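Local coordinates for protein peptide methionine sulfoxide reductase msrA/msrB (PDB 3BQG) that probably reduces methionine sulfoxide in peptides and proteins through its MsrA domain, captured here with a cysteine in the sulfenic acid form, at residues Y19-R22 / D28-S31; T56-Y61 / K133-A138. The protein carries 1 engineered substitution. All coordinates share one frame; numbering follows the deposited sequence.

Contact 1 of 2, residues Y19-R22 / D28-S31; sequences YFQR and DAVS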
loop_
_atom_site.group_PDB
_atom_site.type_symbol
_atom_site.label_atom_id
_atom_site.label_comp_id
_atom_site.label_asym_id
_atom_site.label_seq_id
_atom_site.Cartn_x
_atom_site.Cartn_y
_atom_site.Cartn_z
ATOM N N TYR A 19 -6.458 3.996 -6.336
ATOM C CA TYR A 19 -7.505 3.287 -5.614
ATOM C C TYR A 19 -7.865 3.970 -4.287
ATOM O O TYR A 19 -9.033 4.246 -4.028
ATOM C CB TYR A 19 -7.042 1.844 -5.366
ATOM C CG TYR A 19 -7.934 1.011 -4.480
ATOM C CD1 TYR A 19 -9.164 0.530 -4.933
ATOM C CD2 TYR A 19 -7.530 0.672 -3.189
ATOM C CE1 TYR A 19 -9.966 -0.272 -4.118
ATOM C CE2 TYR A 19 -8.321 -0.124 -2.374
ATOM C CZ TYR A 19 -9.534 -0.594 -2.840
ATOM O OH TYR A 19 -10.302 -1.396 -2.026
ATOM N N PHE A 20 -6.870 4.249 -3.448
ATOM C CA PHE A 20 -7.153 4.871 -2.156
ATOM C C PHE A 20 -7.668 6.311 -2.222
ATOM O O PHE A 20 -8.383 6.755 -1.326
ATOM C CB PHE A 20 -5.926 4.773 -1.237
ATOM C CG PHE A 20 -5.898 3.508 -0.425
ATOM C CD1 PHE A 20 -6.601 3.420 0.773
ATOM C CD2 PHE A 20 -5.249 2.375 -0.903
ATOM C CE1 PHE A 20 -6.671 2.218 1.482
ATOM C CE2 PHE A 20 -5.311 1.163 -0.207
ATOM C CZ PHE A 20 -6.024 1.085 0.994
ATOM N N GLN A 21 -7.328 7.033 -3.285
ATOM C CA GLN A 21 -7.789 8.411 -3.440
ATOM C C GLN A 21 -9.301 8.493 -3.643
ATOM O O GLN A 21 -9.928 9.483 -3.267
ATOM C CB GLN A 21 -7.077 9.083 -4.621
ATOM C CG GLN A 21 -5.657 9.533 -4.316
ATOM C CD GLN A 21 -5.613 10.799 -3.473
ATOM O OE1 GLN A 21 -6.353 10.940 -2.500
ATOM N NE2 GLN A 21 -4.735 11.723 -3.840
ATOM N N ARG A 22 -9.889 7.454 -4.234
ATOM C CA ARG A 22 -11.332 7.431 -4.481
ATOM C C ARG A 22 -12.176 7.157 -3.242
ATOM O O ARG A 22 -13.397 7.295 -3.278
ATOM C CB ARG A 22 -11.682 6.378 -5.543
ATOM C CG ARG A 22 -11.286 6.746 -6.962
ATOM C CD ARG A 22 -11.740 5.690 -7.971
ATOM N NE ARG A 22 -13.189 5.494 -7.965
ATOM C CZ ARG A 22 -13.946 5.498 -9.059
ATOM N NH1 ARG A 22 -15.256 5.310 -8.963
ATOM N NH2 ARG A 22 -13.396 5.697 -10.248
ATOM N N ASP A 28 -5.382 11.965 1.750
ATOM C CA ASP A 28 -4.158 12.037 0.958
ATOM C C ASP A 28 -3.572 10.640 0.754
ATOM O O ASP A 28 -3.738 9.757 1.593
ATOM C CB ASP A 28 -3.123 12.929 1.654
ATOM C CG ASP A 28 -2.031 13.423 0.708
ATOM O OD1 ASP A 28 -1.019 13.958 1.206
ATOM O OD2 ASP A 28 -2.182 13.293 -0.527
ATOM N N ALA A 29 -2.900 10.450 -0.375
ATOM C CA ALA A 29 -2.254 9.184 -0.706
ATOM C C ALA A 29 -1.016 9.540 -1.513
ATOM O O ALA A 29 -1.117 10.015 -2.648
ATOM C CB ALA A 29 -3.192 8.293 -1.521
ATOM N N VAL A 30 0.149 9.322 -0.909
ATOM C CA VAL A 30 1.432 9.639 -1.528
ATOM C C VAL A 30 2.249 8.389 -1.854
ATOM O O VAL A 30 2.522 7.574 -0.979
ATOM C CB VAL A 30 2.269 10.543 -0.591
ATOM C CG1 VAL A 30 3.639 10.814 -1.195
ATOM C CG2 VAL A 30 1.527 11.853 -0.344
ATOM N N SER A 31 2.634 8.245 -3.117
ATOM C CA SER A 31 3.432 7.099 -3.536
ATOM C C SER A 31 4.896 7.340 -3.187
ATOM O O SER A 31 5.397 8.463 -3.286
ATOM C CB SER A 31 3.287 6.857 -5.044
ATOM O OG SER A 31 2.004 6.346 -5.359
#

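Contact 2 of 2, residues T56-Y61 / K133-A138; sequences TVKVTY and KNFYDA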
loop_
_atom_site.group_PDB
_atom_site.type_symbol
_atom_site.label_atom_id
_atom_site.label_comp_id
_atom_site.label_asym_id
_atom_site.label_seq_id
_atom_site.Cartn_x
_atom_site.Cartn_y
_atom_site.Cartn_z
ATOM N N THR A 56 5.458 1.788 -2.117
ATOM C CA THR A 56 4.492 1.950 -1.042
ATOM C C THR A 56 3.654 3.210 -1.194
ATOM O O THR A 56 4.076 4.180 -1.823
ATOM C CB THR A 56 5.257 2.010 0.314
ATOM O OG1 THR A 56 6.065 0.829 0.453
ATOM C CG2 THR A 56 4.300 2.119 1.488
ATOM N N VAL A 57 2.458 3.183 -0.620
ATOM C CA VAL A 57 1.573 4.333 -0.663
ATOM C C VAL A 57 1.308 4.759 0.775
ATOM O O VAL A 57 0.788 3.979 1.573
ATOM C CB VAL A 57 0.224 3.999 -1.343
ATOM C CG1 VAL A 57 -0.702 5.200 -1.273
ATOM C CG2 VAL A 57 0.453 3.605 -2.798
ATOM N N LYS A 58 1.702 5.988 1.107
ATOM C CA LYS A 58 1.485 6.532 2.442
ATOM C C LYS A 58 0.052 7.060 2.442
ATOM O O LYS A 58 -0.251 8.045 1.770
ATOM C CB LYS A 58 2.474 7.675 2.714
ATOM C CG LYS A 58 2.275 8.395 4.047
ATOM C CD LYS A 58 3.337 9.477 4.265
ATOM C CE LYS A 58 3.157 10.673 3.337
ATOM N NZ LYS A 58 2.017 11.571 3.734
ATOM N N VAL A 59 -0.824 6.400 3.191
ATOM C CA VAL A 59 -2.228 6.786 3.247
ATOM C C VAL A 59 -2.590 7.562 4.504
ATOM O O VAL A 59 -2.383 7.087 5.616
ATOM C CB VAL A 59 -3.148 5.542 3.171
ATOM C CG1 VAL A 59 -4.617 5.966 3.209
ATOM C CG2 VAL A 59 -2.845 4.753 1.900
ATOM N N THR A 60 -3.133 8.761 4.312
ATOM C CA THR A 60 -3.563 9.607 5.417
ATOM C C THR A 60 -5.084 9.600 5.380
ATOM O O THR A 60 -5.688 9.931 4.361
ATOM C CB THR A 60 -3.052 11.056 5.258
ATOM O OG1 THR A 60 -1.617 11.056 5.257
ATOM C CG2 THR A 60 -3.557 11.935 6.401
ATOM N N TYR A 61 -5.702 9.213 6.487
ATOM C CA TYR A 61 -7.154 9.147 6.536
ATOM C C TYR A 61 -7.759 9.897 7.713
ATOM O O TYR A 61 -7.077 10.219 8.686
ATOM C CB TYR A 61 -7.603 7.677 6.559
ATOM C CG TYR A 61 -7.019 6.861 7.696
ATOM C CD1 TYR A 61 -7.762 6.600 8.854
ATOM C CD2 TYR A 61 -5.722 6.356 7.618
ATOM C CE1 TYR A 61 -7.221 5.853 9.905
ATOM C CE2 TYR A 61 -5.172 5.611 8.660
ATOM C CZ TYR A 61 -5.926 5.362 9.802
ATOM O OH TYR A 61 -5.376 4.622 10.830
ATOM N N LYS A 133 10.600 1.694 8.512
ATOM C CA LYS A 133 11.996 2.023 8.774
ATOM C C LYS A 133 12.378 3.306 8.046
ATOM O O LYS A 133 13.078 4.161 8.589
ATOM C CB LYS A 133 12.891 0.876 8.316
ATOM C CG LYS A 133 12.764 -0.403 9.146
ATOM C CD LYS A 133 13.334 -1.607 8.412
ATOM C CE LYS A 133 14.644 -1.291 7.679
ATOM N NZ LYS A 133 14.441 -0.470 6.433
ATOM N N ASN A 134 11.909 3.430 6.810
ATOM C CA ASN A 134 12.168 4.614 6.013
ATOM C C ASN A 134 11.154 4.746 4.881
ATOM O O ASN A 134 10.669 3.743 4.346
ATOM C CB ASN A 134 13.604 4.578 5.459
ATOM C CG ASN A 134 13.891 3.338 4.635
ATOM O OD1 ASN A 134 13.574 3.275 3.448
ATOM N ND2 ASN A 134 14.489 2.336 5.267
ATOM N N PHE A 135 10.803 5.988 4.554
ATOM C CA PHE A 135 9.879 6.260 3.465
ATOM C C PHE A 135 10.329 7.522 2.757
ATOM O O PHE A 135 10.618 8.530 3.402
ATOM C CB PHE A 135 8.445 6.470 3.955
ATOM C CG PHE A 135 7.466 6.731 2.838
ATOM C CD1 PHE A 135 6.915 5.678 2.116
ATOM C CD2 PHE A 135 7.134 8.035 2.478
ATOM C CE1 PHE A 135 6.044 5.915 1.052
ATOM C CE2 PHE A 135 6.265 8.292 1.416
ATOM C CZ PHE A 135 5.717 7.230 0.698
ATOM N N TYR A 136 10.377 7.458 1.431
ATOM C CA TYR A 136 10.783 8.590 0.605
ATOM C C TYR A 136 9.786 8.751 -0.543
ATOM O O TYR A 136 9.512 7.792 -1.269
ATOM C CB TYR A 136 12.187 8.335 0.056
ATOM C CG TYR A 136 13.197 8.050 1.147
ATOM C CD1 TYR A 136 13.756 9.086 1.899
ATOM C CD2 TYR A 136 13.546 6.738 1.474
ATOM C CE1 TYR A 136 14.631 8.822 2.951
ATOM C CE2 TYR A 136 14.424 6.464 2.526
ATOM C CZ TYR A 136 14.959 7.510 3.258
ATOM O OH TYR A 136 15.821 7.244 4.302
ATOM N N ASP A 137 9.241 9.958 -0.693
ATOM C CA ASP A 137 8.269 10.261 -1.753
ATOM C C ASP A 137 8.820 9.967 -3.146
ATOM O O ASP A 137 9.989 10.232 -3.421
ATOM C CB ASP A 137 7.884 11.744 -1.733
ATOM C CG ASP A 137 7.149 12.152 -0.478
ATOM O OD1 ASP A 137 7.037 11.338 0.459
ATOM O OD2 ASP A 137 6.685 13.310 -0.437
ATOM N N ALA A 138 7.970 9.441 -4.023
ATOM C CA ALA A 138 8.374 9.158 -5.395
ATOM C C ALA A 138 8.377 10.491 -6.139
ATOM O O ALA A 138 7.807 11.474 -5.658
ATOM C CB ALA A 138 7.390 8.205 -6.047
#

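Contact 1 of 2, residues Y19-R22 / D28-S31
Q21, on helix 14-21, reaches to A29 and D28 on the strand that follows. Its CB is still 5.0 Å from the CB of A29. CG, set beside the backbone N and opposite the carbonyl carbon (chi1 -78°), lies 3.9 Å from A29 CB. The chain bends at chi2 (-76°), leaving CD 4.0 Å from the same methyl, and the amide ends alongside the backbone of D28 and A29. OE1 comes to 4.2 Å from D28 CA, while NE2 stops 4.1 Å from A29 N and 4.5 Å from D28 OD2. None of these is a hydrogen bond; the amide is only near the polar atoms of the strand. D28 turns its carboxylate back on the strand instead, where OD2 accepts a weak, strongly bent bond from A29 N (2.9 Å, 125°). F20 adds its CB at 4.5 Å from A29 CB, but its ring leads away from the strand. The F20 side chain packs on I71 and Y74 of helix 68-78 and V59 of strand 54-62. A29 also meets E17, one turn earlier in helix 14-21, and V57 of strand 54-62. The helix thus lies over one face of the mixed sheet and links the parallel strands 3-10 and 26-34, with 54-62 between them: a split beta-alpha-beta unit, the first half of a ferredoxin-like core that helix 68-78 and strand 97-101 complete.

Contact 2 of 2, residues T56-Y61 / K133-A138
The tip of the F135 ring meets K58 at CZ and T56 at CE1. CB of K58 lies 3.8 Å from F135 CZ and makes an off-centre CH-pi contact, 4.3 Å from the ring centroid and 28° from its normal. T56 contributes CB, 4.1 Å from F135 CE1. CG of F135 stands anti to its backbone N (chi1 -179°), which extends the ring from its own strand past the intervening strand 26-34. A second aromatic, Y7 of strand 3-10, meets the ring at about 60° between planes. The polar approach is at the ring edge: T56 O lies in the ring plane, 3.9 Å from F135 CE1, where a weakly positive ring hydrogen would suit it. T56 OG1 is bonded to A54 O within its own strand. As for charge, K58 touches the ring through CB alone, and the rest of the chain departs, bending at chi3 and chi4; its NZ ends 6.0 Å from D137 OD1, too far for a salt bridge, and any attraction would be weak. The chemistry is therefore mainly apolar and dispersive, with a weak polar touch at the ring edge: F135 spans from the outermost strand 135-137 to the second strand inward, touching CB of a lysine whose ammonium group ends away from the ring.

From the N terminus, strand 3-10 leads to position 12, an S-hydroxycysteine, and then to helix 14-21. Contact 1 closes the short connection at residues 23-25, folding that helix onto strand 26-34. Contact 2 opens later, on strand 54-62, and closes only after 71 intervening residues, among them helices 68-78 and 106-117, when the chain returns as strand 135-137. The two loops run in series, neither nested nor crossed. Strand 26-34 joins them: V30 O lies 2.7 Å from K58 N, and S31 O is 2.8 Å from A138 N, both probable hydrogen bonds. Helix 14-21, the inner strands 26-34 and 54-62 and the outer strand 135-137 are thereby tied together.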